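Local coordinates for protein peptidyl tryptophan dihydroxylase (Pseudomonas putida, PDB 7CTQ) that catalyses, as a FAD-dependent monooxygenase, the dihydroxylation of a peptidyl tryptophan needed to build the tryptophylquinone cofactor of quinohemoprotein amine dehydrogenase, at residues 385-388 and 392-395; 399-404 and 408-413. All blocks are in the same frame, centred on the assembly; numbering follows the deposited sequence.

Contact 1 of 2, residues 385-388 and 392-395; sequences GVWH and VELA
W387 O accepts the amide of L394 across the contact, L394 N lying 3.1 Å from it in a nearly straight bond (164° at the hydrogen). A water molecule donates to the same oxygen at 2.7 Å and in turn accepts from A395 N, so one carbonyl serves two successive amides, the first directly and the second through the water. E393 CA lies 3.4 Å from W387 O in a CA-H...O contact, and H388 CA makes a shorter but more bent one to V392 O.

The indole supplies a second polar link. W387 NE1 donates to E393 OE1 at 2.8 Å, but the bond is bent, with the carboxylate oxygen 27° out of the ring plane and accepting through its anti lone pair. With CG anti to the backbone N (chi1 -177°), the indole lies alongside the E393 side chain, whose extended chain carries OE1 to the ring edge.

From H388 the chain enters a two-stranded antiparallel hairpin of 388-389 and 392-393, in which H388 and E393 are a non-hydrogen-bonded pair with CA atoms 4.0 Å apart. H388 CD2 sits over one face of the indole, toward its rim, while H388 ND1 is hydrogen-bonded to G391 N in the turn. A leucine in place of W387 would probably leave E393 OE1 without its indole donor and the carboxylate freer to swing.

Apolar packing completes the contact where V386 CG1 meets L394 CD1 at 3.5 Å. Both side chains also touch W425 of helix 416-428, whereas the W387 side chain packs on A374 and V376 of strand 370-378.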
loop_
_atom_site.group_PDB
_atom_site.type_symbol
_atom_site.label_atom_id
_atom_site.label_comp_id
_atom_site.label_asym_id
_atom_site.label_seq_id
_atom_site.Cartn_x
_atom_site.Cartn_y
_atom_site.Cartn_z
ATOM N N GLY A 385 -9.965 -18.374 -0.544
ATOM C CA GLY A 385 -10.782 -19.286 0.226
ATOM C C GLY A 385 -11.411 -18.631 1.436
ATOM O O GLY A 385 -10.885 -17.672 2.009
ATOM N N VAL A 386 -12.569 -19.149 1.820
ATOM C CA VAL A 386 -13.269 -18.767 3.035
ATOM C C VAL A 386 -13.218 -19.964 3.978
ATOM O O VAL A 386 -13.666 -21.061 3.619
ATOM C CB VAL A 386 -14.724 -18.368 2.753
ATOM C CG1 VAL A 386 -15.383 -17.851 4.041
ATOM C CG2 VAL A 386 -14.775 -17.340 1.631
ATOM N N TRP A 387 -12.682 -19.760 5.184
ATOM C CA TRP A 387 -12.584 -20.872 6.134
ATOM C C TRP A 387 -13.863 -21.065 6.952
ATOM O O TRP A 387 -14.430 -22.163 6.991
ATOM C CB TRP A 387 -11.380 -20.653 7.057
ATOM C CG TRP A 387 -11.099 -21.764 8.042
ATOM C CD1 TRP A 387 -11.583 -23.051 8.027
ATOM C CD2 TRP A 387 -10.252 -21.665 9.191
ATOM N NE1 TRP A 387 -11.076 -23.754 9.104
ATOM C CE2 TRP A 387 -10.266 -22.922 9.834
ATOM C CE3 TRP A 387 -9.490 -20.629 9.741
ATOM C CZ2 TRP A 387 -9.539 -23.170 10.999
ATOM C CZ3 TRP A 387 -8.773 -20.875 10.898
ATOM C CH2 TRP A 387 -8.804 -22.137 11.513
ATOM N N HIS A 388 -14.317 -20.016 7.626
ATOM C CA HIS A 388 -15.456 -20.130 8.518
ATOM C C HIS A 388 -16.208 -18.809 8.543
ATOM O O HIS A 388 -15.672 -17.760 8.183
ATOM C CB HIS A 388 -15.024 -20.515 9.945
ATOM C CG HIS A 388 -14.157 -19.488 10.606
ATOM N ND1 HIS A 388 -14.655 -18.533 11.466
ATOM C CD2 HIS A 388 -12.829 -19.244 10.505
ATOM C CE1 HIS A 388 -13.671 -17.752 11.874
ATOM N NE2 HIS A 388 -12.550 -18.162 11.305
ATOM N N VAL A 392 -18.286 -21.190 12.174
ATOM C CA VAL A 392 -18.899 -22.264 11.401
ATOM C C VAL A 392 -18.022 -22.520 10.183
ATOM O O VAL A 392 -17.982 -21.701 9.263
ATOM C CB VAL A 392 -20.328 -21.908 10.982
ATOM C CG1 VAL A 392 -21.013 -23.126 10.365
ATOM C CG2 VAL A 392 -21.104 -21.376 12.175
ATOM N N GLU A 393 -17.310 -23.644 10.180
ATOM C CA GLU A 393 -16.509 -24.005 9.020
ATOM C C GLU A 393 -17.417 -24.354 7.849
ATOM O O GLU A 393 -18.400 -25.082 8.005
ATOM C CB GLU A 393 -15.595 -25.191 9.338
ATOM C CG GLU A 393 -14.710 -25.004 10.548
ATOM C CD GLU A 393 -13.639 -26.077 10.639
ATOM O OE1 GLU A 393 -12.463 -25.745 10.399
ATOM O OE2 GLU A 393 -13.972 -27.249 10.934
ATOM N N LEU A 394 -17.063 -23.858 6.665
ATOM C CA LEU A 394 -17.893 -24.028 5.477
ATOM C C LEU A 394 -17.547 -25.255 4.646
ATOM O O LEU A 394 -18.422 -25.784 3.951
ATOM C CB LEU A 394 -17.783 -22.789 4.592
ATOM C CG LEU A 394 -18.181 -21.474 5.246
ATOM C CD1 LEU A 394 -17.835 -20.337 4.292
ATOM C CD2 LEU A 394 -19.660 -21.469 5.588
ATOM N N ALA A 395 -16.293 -25.705 4.657
ATOM C CA ALA A 395 -15.930 -26.835 3.803
ATOM C C ALA A 395 -16.761 -28.090 4.060
ATOM O O ALA A 395 -17.139 -28.752 3.074
ATOM C CB ALA A 395 -14.431 -27.145 3.951
HETATM O O HOH W 1 -14.048 -24.379 5.440
#

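Contact 2 of 2, residues 399-404 and 408-413; sequences RELQAG and EAVVSG
Two short helical segments, the last turn of helix 395-402 and residues of helix 407-410, come nearest at E400 and V410, whose CA atoms are 6.8 Å apart, with no hydrogen bond between the segments. V410 is the residue that bridges them, its CB directed at the other segment. Its CG2 methyl touches L401 CD2 at 4.0 Å, the leucine and valine standing roughly perpendicular, and also lies 3.9 Å from E400 CB.

The glutamate and valine side chains run antiparallel past one another. The extended E400 chain has CG anti to the carbonyl carbon (chi1 -71°) and passes alongside the valine, bringing E400 OE1 to 3.7 Å from V410 CG2 and almost as near to CG1. This carboxylate oxygen therefore rests against methyl groups, while its charge is met by a salt bridge to R405 in the connection between the segments.

Helix 395-402 ends in a Schellman motif: G404 takes positive phi (91°) and its N bonds back to L401 O at 3.0 Å. In the other segment, A409 O accepts from both S412 N and S412 OG, the hydroxyl at 3.0 Å, and the two donors approach from the same face of the carbonyl plane.

Helix 416-428 packs against both segments, L401 reaching L426 and V411 lying on Q419 and V422. R399 forms a salt bridge with E375 of strand 370-378, joining helix 395-402 to that strand.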
loop_
_atom_site.group_PDB
_atom_site.type_symbol
_atom_site.label_atom_id
_atom_site.label_comp_id
_atom_site.label_asym_id
_atom_site.label_seq_id
_atom_site.Cartn_x
_atom_site.Cartn_y
_atom_site.Cartn_z
ATOM N N ARG A 399 -18.826 -29.625 0.993
ATOM C CA ARG A 399 -18.613 -31.018 0.621
ATOM C C ARG A 399 -19.942 -31.763 0.570
ATOM O O ARG A 399 -20.259 -32.423 -0.429
ATOM C CB ARG A 399 -17.649 -31.690 1.612
ATOM C CG ARG A 399 -16.175 -31.571 1.248
ATOM C CD ARG A 399 -15.331 -32.311 2.282
ATOM N NE ARG A 399 -13.929 -32.445 1.897
ATOM C CZ ARG A 399 -13.466 -33.342 1.028
ATOM N NH1 ARG A 399 -14.296 -34.190 0.421
ATOM N NH2 ARG A 399 -12.165 -33.386 0.758
ATOM N N GLU A 400 -20.746 -31.654 1.637
ATOM C CA GLU A 400 -22.029 -32.364 1.646
ATOM C C GLU A 400 -22.949 -31.849 0.545
ATOM O O GLU A 400 -23.579 -32.642 -0.167
ATOM C CB GLU A 400 -22.698 -32.240 3.016
ATOM C CG GLU A 400 -22.009 -33.043 4.116
ATOM C CD GLU A 400 -22.835 -33.135 5.394
ATOM O OE1 GLU A 400 -23.739 -32.291 5.594
ATOM O OE2 GLU A 400 -22.582 -34.060 6.197
ATOM N N LEU A 401 -23.016 -30.524 0.361
ATOM C CA LEU A 401 -23.849 -29.969 -0.712
ATOM C C LEU A 401 -23.407 -30.481 -2.074
ATOM O O LEU A 401 -24.243 -30.845 -2.910
ATOM C CB LEU A 401 -23.809 -28.438 -0.702
ATOM C CG LEU A 401 -24.512 -27.698 0.439
ATOM C CD1 LEU A 401 -24.093 -26.228 0.472
ATOM C CD2 LEU A 401 -26.028 -27.833 0.323
ATOM N N GLN A 402 -22.097 -30.512 -2.322
ATOM C CA GLN A 402 -21.613 -31.010 -3.595
ATOM C C GLN A 402 -21.842 -32.509 -3.731
ATOM O O GLN A 402 -21.883 -33.011 -4.857
ATOM C CB GLN A 402 -20.136 -30.652 -3.766
ATOM C CG GLN A 402 -19.891 -29.130 -3.838
ATOM C CD GLN A 402 -18.434 -28.764 -4.093
ATOM O OE1 GLN A 402 -17.517 -29.399 -3.559
ATOM N NE2 GLN A 402 -18.216 -27.725 -4.898
ATOM N N ALA A 403 -22.017 -33.221 -2.617
ATOM C CA ALA A 403 -22.382 -34.633 -2.631
ATOM C C ALA A 403 -23.883 -34.857 -2.769
ATOM O O ALA A 403 -24.322 -36.012 -2.732
ATOM C CB ALA A 403 -21.884 -35.324 -1.357
ATOM N N GLY A 404 -24.678 -33.798 -2.908
ATOM C CA GLY A 404 -26.106 -33.941 -3.119
ATOM C C GLY A 404 -26.972 -33.964 -1.877
ATOM O O GLY A 404 -28.180 -34.220 -1.991
ATOM N N GLU A 408 -31.261 -28.066 3.702
ATOM C CA GLU A 408 -31.914 -28.086 5.007
ATOM C C GLU A 408 -31.250 -29.087 5.947
ATOM O O GLU A 408 -30.973 -28.769 7.111
ATOM C CB GLU A 408 -33.402 -28.398 4.836
ATOM C CG GLU A 408 -34.196 -27.227 4.271
ATOM C CD GLU A 408 -35.313 -26.744 5.200
ATOM O OE1 GLU A 408 -35.327 -27.146 6.386
ATOM O OE2 GLU A 408 -36.174 -25.958 4.737
ATOM N N ALA A 409 -30.951 -30.289 5.448
ATOM C CA ALA A 409 -30.260 -31.288 6.264
ATOM C C ALA A 409 -28.832 -30.860 6.597
ATOM O O ALA A 409 -28.357 -31.087 7.718
ATOM C CB ALA A 409 -30.257 -32.637 5.540
ATOM N N VAL A 410 -28.131 -30.246 5.635
ATOM C CA VAL A 410 -26.723 -29.890 5.823
ATOM C C VAL A 410 -26.555 -28.939 7.001
ATOM O O VAL A 410 -25.605 -29.056 7.787
ATOM C CB VAL A 410 -26.150 -29.292 4.521
ATOM C CG1 VAL A 410 -24.768 -28.704 4.749
ATOM C CG2 VAL A 410 -26.102 -30.350 3.431
ATOM N N VAL A 411 -27.489 -28.003 7.165
ATOM C CA VAL A 411 -27.376 -26.963 8.179
ATOM C C VAL A 411 -28.220 -27.262 9.418
ATOM O O VAL A 411 -28.274 -26.438 10.338
ATOM C CB VAL A 411 -27.744 -25.595 7.581
ATOM C CG1 VAL A 411 -26.999 -25.392 6.271
ATOM C CG2 VAL A 411 -29.241 -25.506 7.344
ATOM N N SER A 412 -28.865 -28.427 9.473
ATOM C CA SER A 412 -29.814 -28.711 10.547
ATOM C C SER A 412 -29.165 -28.769 11.926
ATOM O O SER A 412 -29.876 -28.688 12.934
ATOM C CB SER A 412 -30.526 -30.028 10.270
ATOM O OG SER A 412 -29.616 -31.098 10.421
ATOM N N GLY A 413 -27.842 -28.906 12.003
ATOM C CA GLY A 413 -27.201 -28.987 13.295
ATOM C C GLY A 413 -26.852 -27.661 13.930
ATOM O O GLY A 413 -26.511 -27.629 15.118
#

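Contacts 1 and 2 follow one another along the chain, contact 1 closing before contact 2 opens, and their centres are about 14 Å apart. Strand 392-393 of contact 1 leads directly into helix 395-402, whose last turn takes part in contact 2; beyond this continuity the two do not touch. They share surroundings, since helix 416-428 packs on both, and strand 370-378 meets the indole of contact 1 and the arginine of contact 2. Their centres lie about 27 and 40 Å from the centre of the chain, in its C-terminal part, whereas the FAD pocket is built from residues between 12 and 278. Neither contact includes a residue of that pocket.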